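Local coordinates for protein cysteine S-methyltransferase NleE (Escherichia coli O157:H7, PDB 4R29) that binds S-adenosylmethionine and probably methylates a zinc-finger cysteine of the host proteins TAB2 and TAB3, which shuts down NF-κB activation, at residues P137-D142 against I174-N179; I165-I170 against M192-E197. The protein carries 1 engineered substitution. All coordinates share one frame; numbering follows the deposited sequence.

Contact 1 (P137-D142 against I174-N179)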
loop_
_atom_site.group_PDB
_atom_site.type_symbol
_atom_site.label_atom_id
_atom_site.label_comp_id
_atom_site.label_asym_id
_atom_site.label_seq_id
_atom_site.Cartn_x
_atom_site.Cartn_y
_atom_site.Cartn_z
ATOM N N PRO A 137 4.869 -8.165 3.668
ATOM C CA PRO A 137 4.370 -8.175 5.047
ATOM C C PRO A 137 4.694 -6.871 5.776
ATOM O O PRO A 137 5.765 -6.313 5.585
ATOM C CB PRO A 137 5.151 -9.334 5.696
ATOM C CG PRO A 137 5.542 -10.225 4.559
ATOM C CD PRO A 137 5.804 -9.280 3.407
ATOM N N LYS A 138 3.776 -6.392 6.606
ATOM C CA LYS A 138 4.072 -5.229 7.407
ATOM C C LYS A 138 5.043 -5.612 8.495
ATOM O O LYS A 138 4.856 -6.617 9.183
ATOM C CB LYS A 138 2.825 -4.631 8.044
ATOM C CG LYS A 138 3.145 -3.418 8.911
ATOM C CD LYS A 138 1.942 -2.487 9.066
ATOM C CE LYS A 138 2.191 -1.398 10.117
ATOM N NZ LYS A 138 3.634 -0.995 10.212
ATOM N N GLU A 139 6.094 -4.806 8.618
ATOM C CA GLU A 139 6.994 -4.827 9.763
ATOM C C GLU A 139 6.188 -4.909 11.064
ATOM O O GLU A 139 5.172 -4.229 11.215
ATOM C CB GLU A 139 7.824 -3.539 9.757
ATOM C CG GLU A 139 8.792 -3.395 10.911
ATOM C CD GLU A 139 9.926 -4.390 10.825
ATOM O OE1 GLU A 139 9.879 -5.271 9.933
ATOM O OE2 GLU A 139 10.861 -4.284 11.644
ATOM N N ASN A 140 6.626 -5.747 11.993
ATOM C CA ASN A 140 6.041 -5.754 13.331
ATOM C C ASN A 140 4.543 -6.061 13.360
ATOM O O ASN A 140 3.835 -5.670 14.293
ATOM C CB ASN A 140 6.320 -4.421 14.049
ATOM C CG ASN A 140 5.596 -3.227 13.398
ATOM O OD1 ASN A 140 4.358 -3.172 13.359
ATOM N ND2 ASN A 140 6.370 -2.269 12.888
ATOM N N ASN A 141 4.050 -6.757 12.345
ATOM C CA ASN A 141 2.645 -7.135 12.337
ATOM C C ASN A 141 2.463 -8.489 11.669
ATOM O O ASN A 141 3.118 -8.795 10.667
ATOM C CB ASN A 141 1.786 -6.058 11.666
ATOM C CG ASN A 141 0.288 -6.318 11.808
ATOM O OD1 ASN A 141 -0.277 -7.168 11.123
ATOM N ND2 ASN A 141 -0.363 -5.564 12.682
ATOM N N ASP A 142 1.570 -9.291 12.240
ATOM C CA ASP A 142 1.395 -10.683 11.843
ATOM C C ASP A 142 0.460 -10.904 10.656
ATOM O O ASP A 142 0.559 -11.913 9.964
ATOM C CB ASP A 142 0.879 -11.498 13.023
ATOM C CG ASP A 142 1.645 -12.774 13.198
ATOM O OD1 ASP A 142 2.764 -12.859 12.632
ATOM O OD2 ASP A 142 1.140 -13.685 13.898
ATOM N N ILE A 174 15.744 2.029 11.616
ATOM C CA ILE A 174 15.938 2.986 12.695
ATOM C C ILE A 174 15.082 2.624 13.906
ATOM O O ILE A 174 15.570 2.545 15.035
ATOM C CB ILE A 174 15.677 4.423 12.203
ATOM C CG1 ILE A 174 16.809 4.844 11.256
ATOM C CG2 ILE A 174 15.568 5.403 13.368
ATOM C CD1 ILE A 174 16.677 6.253 10.749
ATOM N N MET A 175 13.814 2.340 13.662
ATOM C CA MET A 175 12.916 2.013 14.749
ATOM C C MET A 175 13.244 0.701 15.469
ATOM O O MET A 175 13.065 0.594 16.687
ATOM C CB MET A 175 11.477 2.030 14.270
ATOM C CG MET A 175 10.808 3.346 14.589
ATOM S SD MET A 175 9.270 3.464 13.715
ATOM C CE MET A 175 8.265 2.580 14.905
ATOM N N GLN A 176 13.713 -0.285 14.714
ATOM C CA GLN A 176 14.139 -1.545 15.287
ATOM C C GLN A 176 15.317 -1.306 16.217
ATOM O O GLN A 176 15.368 -1.849 17.320
ATOM C CB GLN A 176 14.575 -2.489 14.174
ATOM C CG GLN A 176 13.446 -2.951 13.284
ATOM C CD GLN A 176 13.066 -4.388 13.550
ATOM O OE1 GLN A 176 13.160 -5.242 12.653
ATOM N NE2 GLN A 176 12.637 -4.676 14.791
ATOM N N GLU A 177 16.262 -0.488 15.760
ATOM C CA GLU A 177 17.476 -0.270 16.515
ATOM C C GLU A 177 17.170 0.462 17.802
ATOM O O GLU A 177 17.626 0.066 18.872
ATOM C CB GLU A 177 18.515 0.499 15.697
ATOM C CG GLU A 177 19.762 0.802 16.501
ATOM C CD GLU A 177 21.040 0.771 15.681
ATOM O OE1 GLU A 177 20.991 1.059 14.464
ATOM O OE2 GLU A 177 22.105 0.465 16.263
ATOM N N LEU A 178 16.399 1.538 17.683
ATOM C CA LEU A 178 15.906 2.284 18.836
ATOM C C LEU A 178 15.072 1.401 19.758
ATOM O O LEU A 178 15.206 1.460 20.974
ATOM C CB LEU A 178 15.089 3.491 18.370
ATOM C CG LEU A 178 15.945 4.454 17.541
ATOM C CD1 LEU A 178 15.191 5.735 17.252
ATOM C CD2 LEU A 178 17.241 4.741 18.289
ATOM N N ASN A 179 14.218 0.568 19.177
ATOM C CA ASN A 179 13.449 -0.353 19.987
ATOM C C ASN A 179 14.391 -1.222 20.811
ATOM O O ASN A 179 14.132 -1.516 21.977
ATOM C CB ASN A 179 12.544 -1.242 19.140
ATOM C CG ASN A 179 11.811 -2.258 19.987
ATOM O OD1 ASN A 179 10.952 -1.895 20.796
ATOM N ND2 ASN A 179 12.164 -3.535 19.834
#
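Glu139 and Gln176 reach toward each other from opposite directions across the protein surface, one from a loop and the other from a helix, and bury just 82 Å² between the two segments. The contact joins two polar side chains. Glu139 OE2 lies 2.7 Å from Gln176 OE1, and the carboxylate and amide planes stand 81° apart, nearly perpendicular. On the loop side, CG of Glu139 is trans to the backbone N (chi1 179°), sending the chain outward before a bend at chi2 turns the carboxylate. The first torsion of Gln176 already carries its CG to within 3.3 Å of Glu139 OE2, and the bend at chi2 then sets the plane of the amide. Long, flexible polar side chains suit such a meeting, since they can span the distance between backbones at an exposed edge.

Backbone bonds fix the platform from which Glu139 projects. Residues Lys138 to Asn141 make a type II beta turn, closed by Asn141 N to Lys138 O at 3.3 Å. Asn140 occupies the third position with positive phi (60°), a conformation that asparagine tolerates well. Asn141 OD1 then accepts hydrogen bonds from the backbone N of Phe143 and Leu144, the first of these making an Asx turn. On the other side, ordinary helical bonds such as Leu178 N to Ile174 O, 3.0 Å, hold the backbone that carries Gln176.

The turn lies in the connection of a beta hairpin, antiparallel strands 131-137 and 145-151, and its tip reaches the late part of helix 155-181 at the outer edge of the Rossmann-like fold.

Contact 2 (I165-I170 against M192-E197). With SAM (S-adenosylmethionine), chain E.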
loop_
_atom_site.group_PDB
_atom_site.type_symbol
_atom_site.label_atom_id
_atom_site.label_comp_id
_atom_site.label_asym_id
_atom_site.label_seq_id
_atom_site.Cartn_x
_atom_site.Cartn_y
_atom_site.Cartn_z
ATOM N N ILE A 165 10.326 2.058 -0.809
ATOM C CA ILE A 165 10.816 0.878 -0.115
ATOM C C ILE A 165 12.145 1.154 0.614
ATOM O O ILE A 165 12.363 0.688 1.744
ATOM C CB ILE A 165 10.926 -0.312 -1.083
ATOM C CG1 ILE A 165 9.528 -0.699 -1.584
ATOM C CG2 ILE A 165 11.603 -1.507 -0.411
ATOM C CD1 ILE A 165 9.554 -1.745 -2.699
ATOM N N GLU A 166 13.011 1.930 -0.028
ATOM C CA GLU A 166 14.242 2.398 0.612
ATOM C C GLU A 166 13.954 3.250 1.834
ATOM O O GLU A 166 14.555 3.039 2.888
ATOM C CB GLU A 166 15.078 3.229 -0.352
ATOM C CG GLU A 166 15.619 2.452 -1.512
ATOM C CD GLU A 166 16.240 3.367 -2.547
ATOM O OE1 GLU A 166 16.421 2.919 -3.702
ATOM O OE2 GLU A 166 16.536 4.535 -2.206
ATOM N N LEU A 167 13.062 4.233 1.691
ATOM C CA LEU A 167 12.741 5.080 2.823
ATOM C C LEU A 167 12.060 4.241 3.895
ATOM O O LEU A 167 12.366 4.356 5.069
ATOM C CB LEU A 167 11.876 6.275 2.401
ATOM C CG LEU A 167 12.522 7.230 1.387
ATOM C CD1 LEU A 167 11.582 8.335 0.942
ATOM C CD2 LEU A 167 13.803 7.826 1.969
ATOM N N TYR A 168 11.156 3.366 3.486
ATOM C CA TYR A 168 10.479 2.501 4.438
ATOM C C TYR A 168 11.463 1.623 5.219
ATOM O O TYR A 168 11.286 1.388 6.411
ATOM C CB TYR A 168 9.484 1.616 3.721
ATOM C CG TYR A 168 8.750 0.677 4.640
ATOM C CD1 TYR A 168 7.658 1.120 5.377
ATOM C CD2 TYR A 168 9.141 -0.649 4.770
ATOM C CE1 TYR A 168 6.970 0.272 6.213
ATOM C CE2 TYR A 168 8.462 -1.511 5.611
ATOM C CZ TYR A 168 7.375 -1.040 6.329
ATOM O OH TYR A 168 6.680 -1.872 7.171
ATOM N N ASN A 169 12.481 1.123 4.531
ATOM C CA ASN A 169 13.489 0.291 5.164
ATOM C C ASN A 169 14.349 1.091 6.135
ATOM O O ASN A 169 14.755 0.594 7.174
ATOM C CB ASN A 169 14.374 -0.375 4.109
ATOM C CG ASN A 169 13.699 -1.562 3.446
ATOM O OD1 ASN A 169 12.819 -2.191 4.029
ATOM N ND2 ASN A 169 14.104 -1.868 2.220
ATOM N N ILE A 170 14.641 2.332 5.775
ATOM C CA ILE A 170 15.390 3.182 6.663
ATOM C C ILE A 170 14.579 3.424 7.929
ATOM O O ILE A 170 15.096 3.278 9.036
ATOM C CB ILE A 170 15.707 4.512 6.018
ATOM C CG1 ILE A 170 16.770 4.333 4.935
ATOM C CG2 ILE A 170 16.156 5.514 7.077
ATOM C CD1 ILE A 170 17.066 5.626 4.187
ATOM N N MET A 192 11.152 12.171 11.545
ATOM C CA MET A 192 11.886 13.391 11.250
ATOM C C MET A 192 12.908 13.071 10.161
ATOM O O MET A 192 13.235 13.912 9.333
ATOM C CB MET A 192 12.564 13.958 12.506
ATOM C CG MET A 192 13.358 15.246 12.268
ATOM S SD MET A 192 12.354 16.678 11.720
ATOM C CE MET A 192 11.712 17.357 13.265
ATOM N N ILE A 193 13.382 11.829 10.146
ATOM C CA ILE A 193 14.412 11.436 9.189
ATOM C C ILE A 193 13.880 11.255 7.747
ATOM O O ILE A 193 14.540 11.648 6.772
ATOM C CB ILE A 193 15.111 10.115 9.618
ATOM C CG1 ILE A 193 15.639 10.198 11.058
ATOM C CG2 ILE A 193 16.192 9.754 8.637
ATOM C CD1 ILE A 193 16.919 10.945 11.215
ATOM N N ILE A 194 12.697 10.666 7.597
ATOM C CA ILE A 194 12.245 10.318 6.243
ATOM C C ILE A 194 10.921 10.937 5.784
ATOM O O ILE A 194 10.520 10.746 4.635
ATOM C CB ILE A 194 12.173 8.794 6.058
ATOM C CG1 ILE A 194 11.416 8.149 7.222
ATOM C CG2 ILE A 194 13.572 8.201 5.929
ATOM C CD1 ILE A 194 9.931 8.130 7.049
ATOM N N ALA A 195 10.250 11.683 6.658
ATOM C CA ALA A 195 8.870 12.084 6.384
ATOM C C ALA A 195 8.764 13.045 5.196
ATOM O O ALA A 195 7.886 12.891 4.366
ATOM C CB ALA A 195 8.192 12.673 7.634
ATOM N N ARG A 196 9.655 14.028 5.117
ATOM C CA ARG A 196 9.633 14.989 4.012
ATOM C C ARG A 196 9.889 14.285 2.689
ATOM O O ARG A 196 9.214 14.538 1.686
ATOM C CB ARG A 196 10.658 16.114 4.211
ATOM C CG ARG A 196 10.747 17.060 3.009
ATOM C CD ARG A 196 11.563 18.328 3.295
ATOM N NE ARG A 196 11.024 19.119 4.395
ATOM C CZ ARG A 196 10.074 20.047 4.284
ATOM N NH1 ARG A 196 9.512 20.311 3.109
ATOM N NH2 ARG A 196 9.669 20.709 5.360
ATOM N N GLU A 197 10.863 13.385 2.696
ATOM C CA GLU A 197 11.148 12.582 1.519
ATOM C C GLU A 197 9.934 11.724 1.089
ATOM O O GLU A 197 9.622 11.639 -0.097
ATOM C CB GLU A 197 12.407 11.738 1.750
ATOM C CG GLU A 197 13.668 12.572 1.970
ATOM C CD GLU A 197 13.837 13.114 3.408
ATOM O OE1 GLU A 197 12.949 12.945 4.281
ATOM O OE2 GLU A 197 14.901 13.713 3.669
HETATM N N SAM E . -1.805 6.118 1.868
HETATM C CA SAM E . -0.843 7.209 1.713
HETATM C C SAM E . -0.574 7.519 0.245
HETATM O O SAM E . -0.118 8.624 -0.070
HETATM O OXT SAM E . -0.783 6.664 -0.633
HETATM C CB SAM E . 0.495 6.905 2.381
HETATM C CG SAM E . 0.466 6.942 3.901
HETATM S SD SAM E . 2.114 7.106 4.661
HETATM C CE SAM E . 1.537 7.146 6.377
HETATM C "C5'" SAM E . 2.371 8.884 4.443
HETATM C "C4'" SAM E . 3.747 9.292 4.961
HETATM O "O4'" SAM E . 4.156 10.506 4.358
HETATM C "C3'" SAM E . 3.752 9.513 6.471
HETATM O "O3'" SAM E . 4.136 8.342 7.167
HETATM C "C2'" SAM E . 4.750 10.635 6.658
HETATM O "O2'" SAM E . 5.985 10.031 6.909
HETATM C "C1'" SAM E . 4.834 11.325 5.298
HETATM N N9 SAM E . 4.141 12.627 5.242
HETATM C C8 SAM E . 4.692 13.811 4.831
HETATM N N7 SAM E . 3.755 14.776 4.875
HETATM C C5 SAM E . 2.602 14.219 5.304
HETATM C C6 SAM E . 1.341 14.754 5.525
HETATM N N6 SAM E . 1.116 16.046 5.308
HETATM N N1 SAM E . 0.332 13.934 5.974
HETATM C C2 SAM E . 0.574 12.589 6.189
HETATM N N3 SAM E . 1.829 12.059 5.964
HETATM C C4 SAM E . 2.829 12.864 5.527
#
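Leu167, Ile170 and Ile194 form an apolar seam inside a helical hairpin, where helix 155-181 runs down one side and helix 186-201 returns along the other. The short segments are antiparallel, with 163° between their directions and axes 9.7 Å apart. Their backbones come nearest at Leu167 and Ile194. Branched aliphatic residues suit this seam, because their methyl groups can fill the space between two helices without needing polar partners.

Leu167 straddles two residues of the other helix. Its CD2 packs on CG2 of Ile194 at 4.0 Å, while CD1 lies 3.6 Å from Glu197 CB. Farther along, CG2 of Ile170 meets the same Ile194 methyl at 3.9 Å, at the more exposed end of the seam. This single methyl therefore serves both partners, and the side chains of Leu167 and Ile170 each run antiparallel to that of Ile194. The torsion of Ile194 is unusual for a helix: chi1 is 49°, with CG1 between the backbone N and the carbonyl carbon and CG2 directed to the seam. Glu197 contributes the aliphatic start of its chain, crossing Leu167 at about a right angle, and a bend at chi2 (81°) leads the carboxylate away from the apolar partners. Met198 and Ile201 extend the packing around Leu167.

Helix 186-201 is kinked here, the N atoms of Arg196 and Glu197 lacking bonds to the preceding turn. Its other face belongs to the cofactor pocket and to helix 206-219, to which Arg196 is tied by a salt bridge with Asp210. Ala195, small enough to sit close to the ligand, places its CB 3.5 Å from the ribose O2' of S-adenosylmethionine and its carbonyl O 3.4 Å from adenine C8.

Helix 155-181 is shared by both contacts, whose centres lie 14 Å apart: near its end it meets the hairpin loop in contact 1, and earlier it packs on helix 186-201 in contact 2. Tyr168 joins the two sites, its OH lying 3.3 Å from Glu139 CB and making a weak hydrogen bond with Glu139 N. Ile174 CD1 and Ile193 CG1, 4.1 Å apart, continue the packing between the helices. Contact 2 borders the cofactor directly through Ala195, whereas in contact 1 the Glu139 side chain remains about 13 Å from S-adenosylmethionine. The side chains of Glu139 and Ile194 are about 11 and 10 Å from that of the cofactor-binding Gln111.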